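Local structure of conserved hypothetical protein (Sulfolobus solfataricus, 2FNA) at residues P243-Y248 with K272-E277; Y345-S348 with I352-A355. The protein is an archaeal AAA+ ATPase that binds ADP and magnesium, and probably couples ATP hydrolysis to a task not yet defined. One frame throughout, in Å; residues are numbered along the deposited sequence.

Contact 1: residues P243-Y248 with K272-E277; sequences PGWLTY and KLILKE. With ADP (adenosine-5'-diphosphate), chain D.
With CG of W245 anti to its carbonyl carbon (chi1 -59°), the indole reaches helix 259-282; L273, CG anti to the backbone N (chi1 -171°), holds out CD2. The benzo ring does the touching: W245 CZ2 lies 3.7 Å from I274 CD1, and W245 CH2 lies 4.0 Å from L273 CD2. Both methyls meet the ring obliquely. W245 CA and L273 CA stay 10.8 Å apart, a gap the indole spans. Its NE1 is hydrogen-bonded to E349 OE2.

On a second face, the first turn of helix 243-256 lines the ADP pocket. P243 CB lies 3.3 Å from adenine N7, G244 CA 3.2 Å from ribose O4'. T247 OG1 donates to P243 O (2.7 Å) from 44° above the carbonyl plane; T247 N uses the same oxygen, while T247 CG2 lies 3.8 Å from ADP O3'. A glycine here would probably leave a gap beside the ribose and P243 O one donor short.

R40 ties both helices, by a backbone hydrogen bond to G244 and a salt bridge to E277. The contact joins two helices of an all-helical region, where L351 of helix 350-355 touches W245 and I274, and I239 of helix 232-239 packs on the indole.

Contact 2: residues Y345-S348 with I352-A355; sequences YCPS and ISLA
P347 and I352 supply the apolar part of this contact: P347 CB lies 3.9 Å from I352 CG2. Both side chains leave their backbones in the direction of the other segment, and the backbones are close, P347 CA to S353 CA being 5.7 Å. I352 is also covered by W337 and by M296 of helix 289-299.

Contacts between carbon and hydroxyl oxygen accompany this apolar pair. S353 OG, anti to its own carbonyl carbon (chi1 -48°), is set beside the proline ring, 3.3 Å from P347 CG and 3.4 Å from P347 CB. S348 OG lies 3.3 Å from I352 CD1, the outer end of an extended side chain (chi2 179°).

Strand 345-347 pairs antiparallel with strand 338-340, as expected for the beta-hairpin of a winged helix-turn-helix domain, and the chain bends sharply from it into helix 350-355; with three residues between the segments, P347 and S353 are neighbours.

Hydrogen bonding is directed elsewhere, none of it crossing between the segments. S348 OG bonds to S336 O, C346 pairs through its backbone with I339, and S353 O accepts from the hydroxyls of S300 and S357.

Overall arrangement
Contact 1 closes before contact 2 opens along the chain, yet their centres are only 13 Å apart and the two touch. I274 of contact 1 makes most of the junction: its CG2 lies 3.7 Å from A355 CB, and its CD1 lies 4.0 Å from I352 N. Helix 259-282 therefore has the indole of contact 1 and the C-terminal helix 350-355 as neighbours. The nucleotide belongs to contact 1, whose P243, G244 and T247 border the adenine and ribose; contact 2 is more remote, the I352 side chain being about 12 Å from ADP. Together the contacts join the ADP-lining helix 243-256, helix 259-282 and helix 350-355, next to the winged-helix region.

Contact 1: residues P243-Y248 with K272-E277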
loop_
_atom_site.group_PDB
_atom_site.type_symbol
_atom_site.label_atom_id
_atom_site.label_comp_id
_atom_site.label_asym_id
_atom_site.label_seq_id
_atom_site.Cartn_x
_atom_site.Cartn_y
_atom_site.Cartn_z
ATOM N N PRO A 243 9.126 -5.660 7.798
ATOM C CA PRO A 243 10.330 -5.787 6.970
ATOM C C PRO A 243 11.073 -4.492 6.677
ATOM O O PRO A 243 12.313 -4.486 6.670
ATOM C CB PRO A 243 9.807 -6.429 5.671
ATOM C CG PRO A 243 8.641 -7.231 6.108
ATOM C CD PRO A 243 7.979 -6.359 7.199
ATOM N N GLY A 244 10.328 -3.433 6.391
ATOM C CA GLY A 244 10.901 -2.133 6.074
ATOM C C GLY A 244 11.786 -1.590 7.174
ATOM O O GLY A 244 12.829 -0.979 6.892
ATOM N N TRP A 245 11.402 -1.796 8.439
ATOM C CA TRP A 245 12.219 -1.273 9.531
ATOM C C TRP A 245 13.483 -2.138 9.730
ATOM O O TRP A 245 14.571 -1.625 10.041
ATOM C CB TRP A 245 11.461 -1.242 10.843
ATOM C CG TRP A 245 10.207 -0.438 10.905
ATOM C CD1 TRP A 245 9.099 -0.807 11.545
ATOM C CD2 TRP A 245 9.949 0.879 10.369
ATOM N NE1 TRP A 245 8.153 0.162 11.454
ATOM C CE2 TRP A 245 8.643 1.213 10.737
ATOM C CE3 TRP A 245 10.693 1.803 9.628
ATOM C CZ2 TRP A 245 8.046 2.420 10.391
ATOM C CZ3 TRP A 245 10.093 3.011 9.276
ATOM C CH2 TRP A 245 8.793 3.308 9.659
ATOM N N LEU A 246 13.335 -3.444 9.561
ATOM C CA LEU A 246 14.466 -4.369 9.681
ATOM C C LEU A 246 15.498 -4.121 8.579
ATOM O O LEU A 246 16.712 -4.233 8.803
ATOM C CB LEU A 246 13.957 -5.815 9.600
ATOM C CG LEU A 246 13.217 -6.259 10.878
ATOM C CD1 LEU A 246 12.606 -7.583 10.674
ATOM C CD2 LEU A 246 14.151 -6.310 12.078
ATOM N N THR A 247 14.993 -3.806 7.386
ATOM C CA THR A 247 15.821 -3.433 6.235
ATOM C C THR A 247 16.666 -2.181 6.497
ATOM O O THR A 247 17.846 -2.178 6.196
ATOM C CB THR A 247 14.930 -3.178 4.994
ATOM O OG1 THR A 247 14.162 -4.341 4.703
ATOM C CG2 THR A 247 15.741 -2.817 3.715
ATOM N N TYR A 248 16.030 -1.114 6.984
ATOM C CA TYR A 248 16.713 0.117 7.337
ATOM C C TYR A 248 17.787 -0.151 8.402
ATOM O O TYR A 248 18.899 0.221 8.215
ATOM C CB TYR A 248 15.703 1.128 7.882
ATOM C CG TYR A 248 16.242 2.533 8.027
ATOM C CD1 TYR A 248 16.225 3.407 6.945
ATOM C CD2 TYR A 248 16.745 2.998 9.240
ATOM C CE1 TYR A 248 16.716 4.717 7.066
ATOM C CE2 TYR A 248 17.236 4.297 9.356
ATOM C CZ TYR A 248 17.217 5.152 8.269
ATOM O OH TYR A 248 17.725 6.480 8.358
ATOM N N LYS A 272 9.565 9.351 13.194
ATOM C CA LYS A 272 9.344 10.511 12.316
ATOM C C LYS A 272 8.406 10.146 11.175
ATOM O O LYS A 272 7.413 10.844 10.892
ATOM C CB LYS A 272 10.670 11.016 11.751
ATOM C CG LYS A 272 11.277 12.196 12.514
ATOM C CD LYS A 272 12.642 12.578 11.934
ATOM N N LEU A 273 8.711 9.036 10.516
ATOM C CA LEU A 273 7.867 8.599 9.423
ATOM C C LEU A 273 6.457 8.240 9.876
ATOM O O LEU A 273 5.496 8.690 9.293
ATOM C CB LEU A 273 8.533 7.459 8.668
ATOM C CG LEU A 273 7.843 7.064 7.358
ATOM C CD1 LEU A 273 7.685 8.236 6.433
ATOM C CD2 LEU A 273 8.690 5.956 6.689
ATOM N N ILE A 274 6.315 7.482 10.956
ATOM C CA ILE A 274 4.984 7.149 11.464
ATOM C C ILE A 274 4.141 8.382 11.802
ATOM O O ILE A 274 2.968 8.449 11.456
ATOM C CB ILE A 274 5.070 6.212 12.679
ATOM C CG1 ILE A 274 5.533 4.830 12.220
ATOM C CG2 ILE A 274 3.715 6.142 13.450
ATOM C CD1 ILE A 274 6.249 4.018 13.249
ATOM N N LEU A 275 4.732 9.358 12.472
ATOM C CA LEU A 275 3.989 10.560 12.884
ATOM C C LEU A 275 3.632 11.468 11.688
ATOM O O LEU A 275 2.611 12.159 11.709
ATOM C CB LEU A 275 4.801 11.345 13.918
ATOM C CG LEU A 275 4.968 10.685 15.294
ATOM C CD1 LEU A 275 5.837 11.522 16.219
ATOM C CD2 LEU A 275 3.651 10.425 15.933
ATOM N N LYS A 276 4.457 11.449 10.644
ATOM C CA LYS A 276 4.117 12.144 9.419
ATOM C C LYS A 276 2.911 11.473 8.739
ATOM O O LYS A 276 2.008 12.142 8.231
ATOM C CB LYS A 276 5.300 12.171 8.470
ATOM C CG LYS A 276 5.105 13.137 7.304
ATOM C CD LYS A 276 5.955 12.779 6.125
ATOM C CE LYS A 276 5.938 13.892 5.104
ATOM N NZ LYS A 276 4.558 14.473 4.931
ATOM N N GLU A 277 2.924 10.143 8.724
ATOM C CA GLU A 277 1.801 9.356 8.216
ATOM C C GLU A 277 0.534 9.562 9.066
ATOM O O GLU A 277 -0.590 9.509 8.558
ATOM C CB GLU A 277 2.198 7.881 8.180
ATOM C CG GLU A 277 3.201 7.596 7.055
ATOM C CD GLU A 277 3.766 6.209 7.075
ATOM O OE1 GLU A 277 3.552 5.462 8.059
ATOM O OE2 GLU A 277 4.457 5.862 6.097
HETATM P PB ADP D . 5.082 -1.662 1.038
HETATM O O1B ADP D . 4.336 -2.852 1.551
HETATM O O2B ADP D . 4.987 -0.479 1.996
HETATM O O3B ADP D . 4.882 -1.308 -0.398
HETATM P PA ADP D . 7.904 -1.924 0.206
HETATM O O1A ADP D . 7.939 -2.841 -0.973
HETATM O O2A ADP D . 7.964 -0.508 -0.189
HETATM O O3A ADP D . 6.662 -2.144 1.234
HETATM O "O5'" ADP D . 9.057 -2.412 1.184
HETATM C "C5'" ADP D . 9.461 -1.659 2.340
HETATM C "C4'" ADP D . 10.972 -1.770 2.529
HETATM O "O4'" ADP D . 11.344 -3.043 3.024
HETATM C "C3'" ADP D . 11.773 -1.598 1.277
HETATM O "O3'" ADP D . 13.063 -1.078 1.666
HETATM C "C2'" ADP D . 11.975 -3.007 0.766
HETATM O "O2'" ADP D . 13.151 -3.145 -0.018
HETATM C "C1'" ADP D . 12.116 -3.745 2.067
HETATM N N9 ADP D . 11.610 -5.114 2.077
HETATM C C8 ADP D . 10.362 -5.490 2.428
HETATM N N7 ADP D . 10.253 -6.818 2.396
HETATM C C5 ADP D . 11.449 -7.311 1.995
HETATM C C6 ADP D . 12.042 -8.644 1.750
HETATM N N6 ADP D . 11.298 -9.759 1.901
HETATM N N1 ADP D . 13.351 -8.719 1.374
HETATM C C2 ADP D . 14.117 -7.621 1.229
HETATM N N3 ADP D . 13.648 -6.379 1.441
HETATM C C4 ADP D . 12.355 -6.182 1.822
#

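Contact 2: residues Y345-S348 with I352-A355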
loop_
_atom_site.group_PDB
_atom_site.type_symbol
_atom_site.label_atom_id
_atom_site.label_comp_id
_atom_site.label_asym_id
_atom_site.label_seq_id
_atom_site.Cartn_x
_atom_site.Cartn_y
_atom_site.Cartn_z
ATOM N N TYR A 345 -7.728 -3.273 21.816
ATOM C CA TYR A 345 -7.249 -2.624 20.599
ATOM C C TYR A 345 -5.741 -2.424 20.750
ATOM O O TYR A 345 -5.274 -1.943 21.786
ATOM C CB TYR A 345 -7.915 -1.264 20.405
ATOM C CG TYR A 345 -9.411 -1.285 20.232
ATOM C CD1 TYR A 345 -10.263 -1.301 21.339
ATOM C CD2 TYR A 345 -9.987 -1.241 18.968
ATOM C CE1 TYR A 345 -11.654 -1.299 21.180
ATOM C CE2 TYR A 345 -11.373 -1.238 18.797
ATOM C CZ TYR A 345 -12.201 -1.272 19.905
ATOM O OH TYR A 345 -13.574 -1.268 19.739
ATOM N N CYS A 346 -4.990 -2.776 19.711
ATOM C CA CYS A 346 -3.542 -2.649 19.718
ATOM C C CYS A 346 -3.074 -1.924 18.480
ATOM O O CYS A 346 -3.662 -2.120 17.413
ATOM C CB CYS A 346 -2.882 -4.027 19.723
ATOM S SG CYS A 346 -3.442 -5.115 21.075
ATOM N N PRO A 347 -1.990 -1.116 18.606
ATOM C CA PRO A 347 -1.350 -0.568 17.416
ATOM C C PRO A 347 -0.989 -1.716 16.513
ATOM O O PRO A 347 -0.688 -2.792 17.006
ATOM C CB PRO A 347 -0.110 0.116 17.981
ATOM C CG PRO A 347 -0.546 0.536 19.363
ATOM C CD PRO A 347 -1.287 -0.674 19.823
ATOM N N SER A 348 -1.058 -1.502 15.205
ATOM C CA SER A 348 -0.939 -2.586 14.268
ATOM C C SER A 348 0.495 -3.147 14.130
ATOM O O SER A 348 0.693 -4.199 13.550
ATOM C CB SER A 348 -1.504 -2.113 12.941
ATOM O OG SER A 348 -0.801 -0.964 12.507
ATOM N N ILE A 352 4.554 1.651 15.955
ATOM C CA ILE A 352 3.425 2.565 16.138
ATOM C C ILE A 352 3.119 2.749 17.643
ATOM O O ILE A 352 2.802 3.851 18.084
ATOM C CB ILE A 352 2.176 2.089 15.416
ATOM C CG1 ILE A 352 2.430 2.030 13.923
ATOM C CG2 ILE A 352 1.023 3.041 15.694
ATOM C CD1 ILE A 352 1.268 1.547 13.144
ATOM N N SER A 353 3.225 1.679 18.428
ATOM C CA SER A 353 3.145 1.824 19.891
ATOM C C SER A 353 4.207 2.790 20.342
ATOM O O SER A 353 3.929 3.733 21.055
ATOM C CB SER A 353 3.374 0.488 20.599
ATOM O OG SER A 353 2.579 -0.500 19.981
ATOM N N LEU A 354 5.438 2.542 19.908
ATOM C CA LEU A 354 6.550 3.358 20.327
ATOM C C LEU A 354 6.327 4.826 19.987
ATOM O O LEU A 354 6.579 5.681 20.815
ATOM C CB LEU A 354 7.840 2.881 19.672
ATOM C CG LEU A 354 9.098 3.561 20.181
ATOM C CD1 LEU A 354 9.458 2.964 21.525
ATOM C CD2 LEU A 354 10.243 3.425 19.179
ATOM N N ALA A 355 5.876 5.096 18.764
ATOM C CA ALA A 355 5.713 6.456 18.272
ATOM C C ALA A 355 4.767 7.272 19.115
ATOM O O ALA A 355 4.945 8.485 19.218
ATOM C CB ALA A 355 5.245 6.449 16.824
#